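Local coordinates for EmGH1 (PDB 5Z87), which is a glycoside hydrolase of family 3, probably a beta-glucosidase that removes sugar units from beta-linked substrates, at residues A[114-117]-A[123-126]; A[62-67]-A[82-87]; A[731-734]-A[738-741]. One frame throughout, in Å; residues are numbered along the deposited sequence.

Contacts 2 and 1 follow each other along the chain, residues 62-87 before 114-126, inside the family 3 N-terminal domain. Their centres lie about 10 Å apart and they touch: I123 CG2 packs on Q62 OE1 at 3.4 Å, while K380 of helix 366-382 bonds both Q62 and the P124 carbonyl. Strand 91-93, which pairs with 126-129 and makes backbone bonds with N64 and P66, joins them further. Contact 3 lies far along the chain in the fibronectin type III-like domain, its centre about 53 and 56 Å from those of contacts 1 and 2. The two sites sit in different domains and share no contact, nearest atoms about 37 and 41 Å apart.

Contact 1: residues A[114-117]-A[123-126]; sequences EVVS and IPAF. With EDO (1,2-ethanediol), chain M.
V115 and V116, on helix 101-116, set one methyl each against the chain that returns through I123, P124 and A125. V115 points toward that chain; with CG1 anti to the backbone N (chi1 175°), this branch meets the I123 carbonyl oxygen at 3.6 Å and the A125 N at 3.8 Å, and lies 4.3 Å from the A125 CB. V116 uses its other branch. Its CG2, anti to the carbonyl carbon, settles against the proline, 3.8 Å from P124 CA and 3.9 Å from P124 CB. V116 thus bears on the proline, V115 on the peptide atoms to either side of it in sequence. The I123 side chain touches L377 and K380 of helix 366-382; the I123 carbonyl is what faces V115. S117 O accepts a bond from O1 of an ethanediol, probably a leftover of the crystallisation liquor. Strand 91-93, helix 101-116 and strand 126-129 form a beta-alpha-beta crossover, and 123-126 is its return into the second strand. No hydrogen bond crosses between the segments, so the contact is apolar packing; the A125 N-H and the P124 carbonyl are bonded by Q112 and K380.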
loop_
_atom_site.group_PDB
_atom_site.type_symbol
_atom_site.label_atom_id
_atom_site.label_comp_id
_atom_site.label_asym_id
_atom_site.label_seq_id
_atom_site.Cartn_x
_atom_site.Cartn_y
_atom_site.Cartn_z
ATOM N N GLU A 114 -22.678 2.016 -44.179
ATOM C CA GLU A 114 -23.917 1.780 -43.437
ATOM C C GLU A 114 -24.160 2.861 -42.395
ATOM O O GLU A 114 -25.308 3.251 -42.140
ATOM C CB GLU A 114 -23.869 0.420 -42.744
ATOM C CG GLU A 114 -23.759 -0.747 -43.674
ATOM C CD GLU A 114 -25.090 -1.097 -44.322
ATOM O OE1 GLU A 114 -26.124 -0.485 -43.950
ATOM O OE2 GLU A 114 -25.092 -1.987 -45.203
ATOM N N VAL A 115 -23.092 3.326 -41.749
ATOM C CA VAL A 115 -23.235 4.367 -40.742
ATOM C C VAL A 115 -23.600 5.686 -41.406
ATOM O O VAL A 115 -24.562 6.359 -41.018
ATOM C CB VAL A 115 -21.937 4.489 -39.923
ATOM C CG1 VAL A 115 -22.020 5.648 -38.947
ATOM C CG2 VAL A 115 -21.623 3.174 -39.217
ATOM N N VAL A 116 -22.833 6.065 -42.424
ATOM C CA VAL A 116 -23.000 7.365 -43.067
ATOM C C VAL A 116 -24.367 7.461 -43.739
ATOM O O VAL A 116 -25.003 8.524 -43.747
ATOM C CB VAL A 116 -21.836 7.591 -44.056
ATOM C CG1 VAL A 116 -22.240 8.499 -45.219
ATOM C CG2 VAL A 116 -20.614 8.160 -43.315
ATOM N N SER A 117 -24.858 6.348 -44.280
ATOM C CA SER A 117 -26.160 6.359 -44.932
ATOM C C SER A 117 -27.301 6.552 -43.946
ATOM O O SER A 117 -28.418 6.869 -44.366
ATOM C CB SER A 117 -26.378 5.057 -45.691
ATOM O OG SER A 117 -26.598 4.029 -44.745
ATOM N N ILE A 123 -22.463 11.634 -40.755
ATOM C CA ILE A 123 -21.431 11.515 -39.724
ATOM C C ILE A 123 -20.896 10.086 -39.719
ATOM O O ILE A 123 -21.664 9.138 -39.491
ATOM C CB ILE A 123 -21.975 11.914 -38.342
ATOM C CG1 ILE A 123 -22.649 13.293 -38.412
ATOM C CG2 ILE A 123 -20.847 11.868 -37.276
ATOM C CD1 ILE A 123 -23.480 13.674 -37.167
ATOM N N PRO A 124 -19.614 9.873 -39.990
ATOM C CA PRO A 124 -19.041 8.529 -39.860
ATOM C C PRO A 124 -18.782 8.191 -38.393
ATOM O O PRO A 124 -18.820 9.044 -37.506
ATOM C CB PRO A 124 -17.728 8.611 -40.660
ATOM C CG PRO A 124 -17.707 10.015 -41.275
ATOM C CD PRO A 124 -18.593 10.851 -40.402
ATOM N N ALA A 125 -18.532 6.910 -38.152
ATOM C CA ALA A 125 -18.156 6.441 -36.825
ATOM C C ALA A 125 -16.673 6.676 -36.554
ATOM O O ALA A 125 -15.841 6.622 -37.463
ATOM C CB ALA A 125 -18.474 4.952 -36.689
ATOM N N PHE A 126 -16.343 6.969 -35.292
ATOM C CA PHE A 126 -14.990 6.686 -34.823
ATOM C C PHE A 126 -14.799 5.175 -34.849
ATOM O O PHE A 126 -15.711 4.416 -34.512
ATOM C CB PHE A 126 -14.753 7.222 -33.401
ATOM C CG PHE A 126 -14.068 8.572 -33.359
ATOM C CD1 PHE A 126 -12.875 8.792 -34.031
ATOM C CD2 PHE A 126 -14.629 9.629 -32.656
ATOM C CE1 PHE A 126 -12.254 10.042 -33.998
ATOM C CE2 PHE A 126 -14.005 10.887 -32.618
ATOM C CZ PHE A 126 -12.824 11.087 -33.287
HETATM C C1 EDO M . -30.497 9.144 -46.083
HETATM O O1 EDO M . -30.121 9.299 -44.707
HETATM C C2 EDO M . -31.203 7.811 -46.305
HETATM O O2 EDO M . -32.284 7.997 -47.228
#

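Contact 2: residues A[62-67]-A[82-87]; sequences QLNCPR and FPYFAH
Q62 and H87 grip one water between them: Q62 NE2 donates to it at 3.0 Å, and the water passes a hydrogen to H87 O at 2.5 Å, a distance short enough to be read with caution. NE2 and H87 O are themselves 4.3 Å apart, so the water does the bridging. The other end of this amide, OE1, accepts from K380 NZ, and with both ends engaged the flat group is likely to be held in its rotation. Two residues on, N64 points toward the second segment and lays its amide nitrogen over the Y84 ring. ND2 stands 3.1 Å above the ring plane and over its centre, with amide and ring planes 64° apart, so the nitrogen end dips to the face and the amide does not lie flat on it. A chi1 of 77° puts the Y84 ring between its backbone N and carbonyl carbon and sends it across to the strand. Its hydroxyl comes to 3.7 Å from N64 CB and 3.8 Å from P66 CD. At the root of the ring, the Y84 carbonyl accepts the H87 N-H at 2.9 Å, at the close of the 3-10 segment 83-86. Y84 also touches A61 of helix 56-61 and F78 of helix 75-81. Strand 64-65 pairs with 345-346, and N64 and P66 make backbone bonds with G91 and Y93 of strand 91-93, consistent with the first and last strands of a TIM-barrel-like domain meeting here.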
loop_
_atom_site.group_PDB
_atom_site.type_symbol
_atom_site.label_atom_id
_atom_site.label_comp_id
_atom_site.label_asym_id
_atom_site.label_seq_id
_atom_site.Cartn_x
_atom_site.Cartn_y
_atom_site.Cartn_z
ATOM N N GLN A 62 -24.405 9.931 -30.937
ATOM C CA GLN A 62 -22.964 10.137 -30.964
ATOM C C GLN A 62 -22.280 9.801 -29.635
ATOM O O GLN A 62 -21.049 9.849 -29.576
ATOM C CB GLN A 62 -22.660 11.590 -31.358
ATOM C CG GLN A 62 -23.203 11.986 -32.733
ATOM C CD GLN A 62 -22.522 11.235 -33.865
ATOM O OE1 GLN A 62 -21.289 11.201 -33.960
ATOM N NE2 GLN A 62 -23.326 10.594 -34.719
ATOM N N LEU A 63 -23.023 9.460 -28.580
ATOM C CA LEU A 63 -22.420 9.179 -27.280
ATOM C C LEU A 63 -22.301 7.686 -26.996
ATOM O O LEU A 63 -21.925 7.305 -25.882
ATOM C CB LEU A 63 -23.215 9.864 -26.164
ATOM C CG LEU A 63 -23.574 11.333 -26.430
ATOM C CD1 LEU A 63 -24.182 11.972 -25.209
ATOM C CD2 LEU A 63 -22.355 12.124 -26.872
ATOM N N ASN A 64 -22.609 6.835 -27.971
ATOM C CA ASN A 64 -22.556 5.387 -27.810
ATOM C C ASN A 64 -21.370 4.821 -28.579
ATOM O O ASN A 64 -21.067 5.280 -29.685
ATOM C CB ASN A 64 -23.852 4.739 -28.308
ATOM C CG ASN A 64 -25.090 5.386 -27.710
ATOM O OD1 ASN A 64 -25.103 5.716 -26.532
ATOM N ND2 ASN A 64 -26.134 5.570 -28.522
ATOM N N CYS A 65 -20.700 3.819 -27.994
ATOM C CA CYS A 65 -19.584 3.126 -28.644
ATOM C C CYS A 65 -19.588 1.644 -28.286
ATOM O O CYS A 65 -18.843 1.200 -27.401
ATOM C CB CYS A 65 -18.247 3.759 -28.257
ATOM S SG CYS A 65 -16.825 3.093 -29.160
ATOM N N PRO A 66 -20.409 0.840 -28.964
ATOM C CA PRO A 66 -20.396 -0.611 -28.730
ATOM C C PRO A 66 -19.229 -1.264 -29.456
ATOM O O PRO A 66 -18.486 -0.627 -30.206
ATOM C CB PRO A 66 -21.732 -1.080 -29.321
ATOM C CG PRO A 66 -21.914 -0.154 -30.506
ATOM C CD PRO A 66 -21.370 1.209 -30.027
ATOM N N ARG A 67 -19.084 -2.562 -29.221
ATOM C CA ARG A 67 -18.137 -3.344 -29.997
ATOM C C ARG A 67 -18.593 -3.422 -31.448
ATOM O O ARG A 67 -19.787 -3.537 -31.739
ATOM C CB ARG A 67 -17.988 -4.744 -29.409
ATOM C CG ARG A 67 -16.553 -5.229 -29.402
ATOM C CD ARG A 67 -16.417 -6.573 -28.719
ATOM N NE ARG A 67 -16.194 -6.395 -27.292
ATOM C CZ ARG A 67 -14.991 -6.272 -26.738
ATOM N NH1 ARG A 67 -14.885 -6.089 -25.421
ATOM N NH2 ARG A 67 -13.906 -6.327 -27.507
ATOM N N PHE A 82 -31.253 -1.791 -31.370
ATOM C CA PHE A 82 -30.888 -0.533 -30.721
ATOM C C PHE A 82 -31.314 0.628 -31.614
ATOM O O PHE A 82 -30.576 1.054 -32.518
ATOM C CB PHE A 82 -29.391 -0.500 -30.403
ATOM C CG PHE A 82 -28.890 -1.753 -29.709
ATOM C CD1 PHE A 82 -29.048 -1.915 -28.339
ATOM C CD2 PHE A 82 -28.279 -2.769 -30.432
ATOM C CE1 PHE A 82 -28.598 -3.061 -27.698
ATOM C CE2 PHE A 82 -27.818 -3.929 -29.803
ATOM C CZ PHE A 82 -27.981 -4.073 -28.430
ATOM N N PRO A 83 -32.504 1.177 -31.374
ATOM C CA PRO A 83 -33.089 2.139 -32.324
ATOM C C PRO A 83 -32.272 3.403 -32.576
ATOM O O PRO A 83 -32.420 3.989 -33.658
ATOM C CB PRO A 83 -34.442 2.463 -31.682
ATOM C CG PRO A 83 -34.809 1.165 -30.978
ATOM C CD PRO A 83 -33.500 0.688 -30.400
ATOM N N TYR A 84 -31.416 3.843 -31.647
ATOM C CA TYR A 84 -30.609 5.038 -31.910
ATOM C C TYR A 84 -29.765 4.917 -33.178
ATOM O O TYR A 84 -29.343 5.941 -33.721
ATOM C CB TYR A 84 -29.672 5.356 -30.736
ATOM C CG TYR A 84 -28.438 4.462 -30.668
ATOM C CD1 TYR A 84 -27.300 4.738 -31.422
ATOM C CD2 TYR A 84 -28.415 3.348 -29.837
ATOM C CE1 TYR A 84 -26.195 3.918 -31.368
ATOM C CE2 TYR A 84 -27.312 2.526 -29.776
ATOM C CZ TYR A 84 -26.204 2.818 -30.531
ATOM O OH TYR A 84 -25.107 1.995 -30.464
ATOM N N PHE A 85 -29.460 3.698 -33.624
ATOM C CA PHE A 85 -28.572 3.530 -34.771
ATOM C C PHE A 85 -29.205 4.052 -36.059
ATOM O O PHE A 85 -28.495 4.282 -37.040
ATOM C CB PHE A 85 -28.180 2.053 -34.920
ATOM C CG PHE A 85 -27.088 1.803 -35.928
ATOM C CD1 PHE A 85 -25.869 2.468 -35.839
ATOM C CD2 PHE A 85 -27.279 0.899 -36.964
ATOM C CE1 PHE A 85 -24.867 2.241 -36.767
ATOM C CE2 PHE A 85 -26.284 0.666 -37.901
ATOM C CZ PHE A 85 -25.076 1.339 -37.808
ATOM N N ALA A 86 -30.517 4.271 -36.065
ATOM C CA ALA A 86 -31.145 4.972 -37.176
ATOM C C ALA A 86 -30.507 6.335 -37.421
ATOM O O ALA A 86 -30.576 6.849 -38.541
ATOM C CB ALA A 86 -32.649 5.114 -36.910
ATOM N N HIS A 87 -29.855 6.916 -36.413
ATOM C CA HIS A 87 -29.177 8.200 -36.547
ATOM C C HIS A 87 -27.661 8.063 -36.556
ATOM O O HIS A 87 -26.952 9.044 -36.316
ATOM C CB HIS A 87 -29.611 9.140 -35.430
ATOM C CG HIS A 87 -31.069 9.048 -35.119
ATOM N ND1 HIS A 87 -32.043 9.460 -36.005
ATOM C CD2 HIS A 87 -31.723 8.562 -34.036
ATOM C CE1 HIS A 87 -33.233 9.247 -35.473
ATOM N NE2 HIS A 87 -33.069 8.696 -34.283
HETATM O O HOH W 1 -26.217 11.157 -35.131
#

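Contact 3: residues A[731-734]-A[738-741]; sequences VLLE and VQVV
Q739 reaches across to L733, L732 and V731, and each of its atoms has a neighbour there. CB begins the path 3.9 Å from L733 CD2. The next carbon presses harder on the same methyl, with Q739 CG at 3.5 Å from L733 CD2, and Q739 CD still lies only 3.6 Å from L733 CD2. A chi1 of -79° sets CG anti to the carbonyl carbon, and the straight chi2 (179°) carries the amide out alongside V731, which runs past it in the opposite direction. At the tip the two ends diverge. OE1 lies 3.7 Å from V731 CG1 and accepts from a water at 3.1 Å; the same water takes the N-H of L732. NE2 stands 3.1 Å from L732 O and gives a weak hydrogen bond to E737 in the intervening turn. Replacing this glutamine by alanine removes the amide and is likely to leave the water without its OE1 partner and open a gap beside the L733 methyl. Deeper in, V731 CG1 meets V741 CG2 at 3.5 Å, a methyl contact between two buried valines; V741 also packs on V707 and L733 on V695. The strands run antiparallel at 163° yet share no backbone bond and pass 8.0 Å apart. Strand 724-733, the edge of a five-stranded sheet, bonds instead to 703-713; 738-745, the edge of a three-stranded one, bonds to 689-697. Consecutive strands joined by a tight turn but assigned to facing sheets form a beta-arch, as in the two-layer beta-sandwich of fibronectin type III-like domains.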
loop_
_atom_site.group_PDB
_atom_site.type_symbol
_atom_site.label_atom_id
_atom_site.label_comp_id
_atom_site.label_asym_id
_atom_site.label_seq_id
_atom_site.Cartn_x
_atom_site.Cartn_y
_atom_site.Cartn_z
ATOM N N VAL A 731 23.571 8.833 -24.771
ATOM C CA VAL A 731 24.715 9.254 -25.573
ATOM C C VAL A 731 25.389 8.023 -26.163
ATOM O O VAL A 731 25.337 6.925 -25.598
ATOM C CB VAL A 731 25.746 10.086 -24.783
ATOM C CG1 VAL A 731 25.114 11.359 -24.277
ATOM C CG2 VAL A 731 26.331 9.268 -23.637
ATOM N N LEU A 732 26.002 8.217 -27.325
ATOM C CA LEU A 732 26.809 7.208 -27.992
ATOM C C LEU A 732 28.240 7.719 -28.029
ATOM O O LEU A 732 28.477 8.859 -28.441
ATOM C CB LEU A 732 26.288 6.930 -29.410
ATOM C CG LEU A 732 27.190 6.092 -30.332
ATOM C CD1 LEU A 732 27.364 4.661 -29.814
ATOM C CD2 LEU A 732 26.649 6.089 -31.769
ATOM N N LEU A 733 29.183 6.897 -27.568
ATOM C CA LEU A 733 30.569 7.319 -27.399
ATOM C C LEU A 733 31.514 6.273 -27.968
ATOM O O LEU A 733 31.338 5.071 -27.730
ATOM C CB LEU A 733 30.916 7.554 -25.912
ATOM C CG LEU A 733 30.219 8.698 -25.170
ATOM C CD1 LEU A 733 30.612 8.731 -23.667
ATOM C CD2 LEU A 733 30.542 10.007 -25.842
ATOM N N GLU A 734 32.524 6.746 -28.705
ATOM C CA GLU A 734 33.647 5.921 -29.126
ATOM C C GLU A 734 34.610 5.720 -27.959
ATOM O O GLU A 734 34.623 6.509 -27.014
ATOM C CB GLU A 734 34.382 6.581 -30.294
ATOM C CG GLU A 734 33.582 6.693 -31.592
ATOM C CD GLU A 734 33.094 5.346 -32.088
ATOM O OE1 GLU A 734 33.850 4.357 -31.953
ATOM O OE2 GLU A 734 31.955 5.269 -32.606
ATOM N N VAL A 738 34.747 11.808 -25.090
ATOM C CA VAL A 738 34.079 12.546 -24.027
ATOM C C VAL A 738 32.949 13.364 -24.638
ATOM O O VAL A 738 33.135 14.011 -25.674
ATOM C CB VAL A 738 35.056 13.481 -23.284
ATOM C CG1 VAL A 738 34.306 14.316 -22.256
ATOM C CG2 VAL A 738 36.180 12.700 -22.632
ATOM N N GLN A 739 31.786 13.361 -23.991
ATOM C CA GLN A 739 30.751 14.328 -24.319
ATOM C C GLN A 739 30.305 15.073 -23.068
ATOM O O GLN A 739 30.243 14.506 -21.971
ATOM C CB GLN A 739 29.551 13.667 -24.990
ATOM C CG GLN A 739 29.774 13.377 -26.467
ATOM C CD GLN A 739 28.576 12.709 -27.110
ATOM O OE1 GLN A 739 27.436 12.927 -26.695
ATOM N NE2 GLN A 739 28.829 11.880 -28.124
ATOM N N VAL A 740 30.008 16.352 -23.250
ATOM C CA VAL A 740 29.493 17.209 -22.195
ATOM C C VAL A 740 28.000 17.366 -22.476
ATOM O O VAL A 740 27.592 18.156 -23.337
ATOM C CB VAL A 740 30.236 18.547 -22.156
ATOM C CG1 VAL A 740 29.730 19.429 -21.024
ATOM C CG2 VAL A 740 31.750 18.316 -22.019
ATOM N N VAL A 741 27.176 16.568 -21.786
ATOM C CA VAL A 741 25.727 16.610 -21.963
ATOM C C VAL A 741 25.171 17.859 -21.297
ATOM O O VAL A 741 25.554 18.208 -20.175
ATOM C CB VAL A 741 25.078 15.341 -21.394
ATOM C CG1 VAL A 741 23.572 15.418 -21.507
ATOM C CG2 VAL A 741 25.579 14.141 -22.139
HETATM O O HOH W 2 25.577 11.066 -28.289
#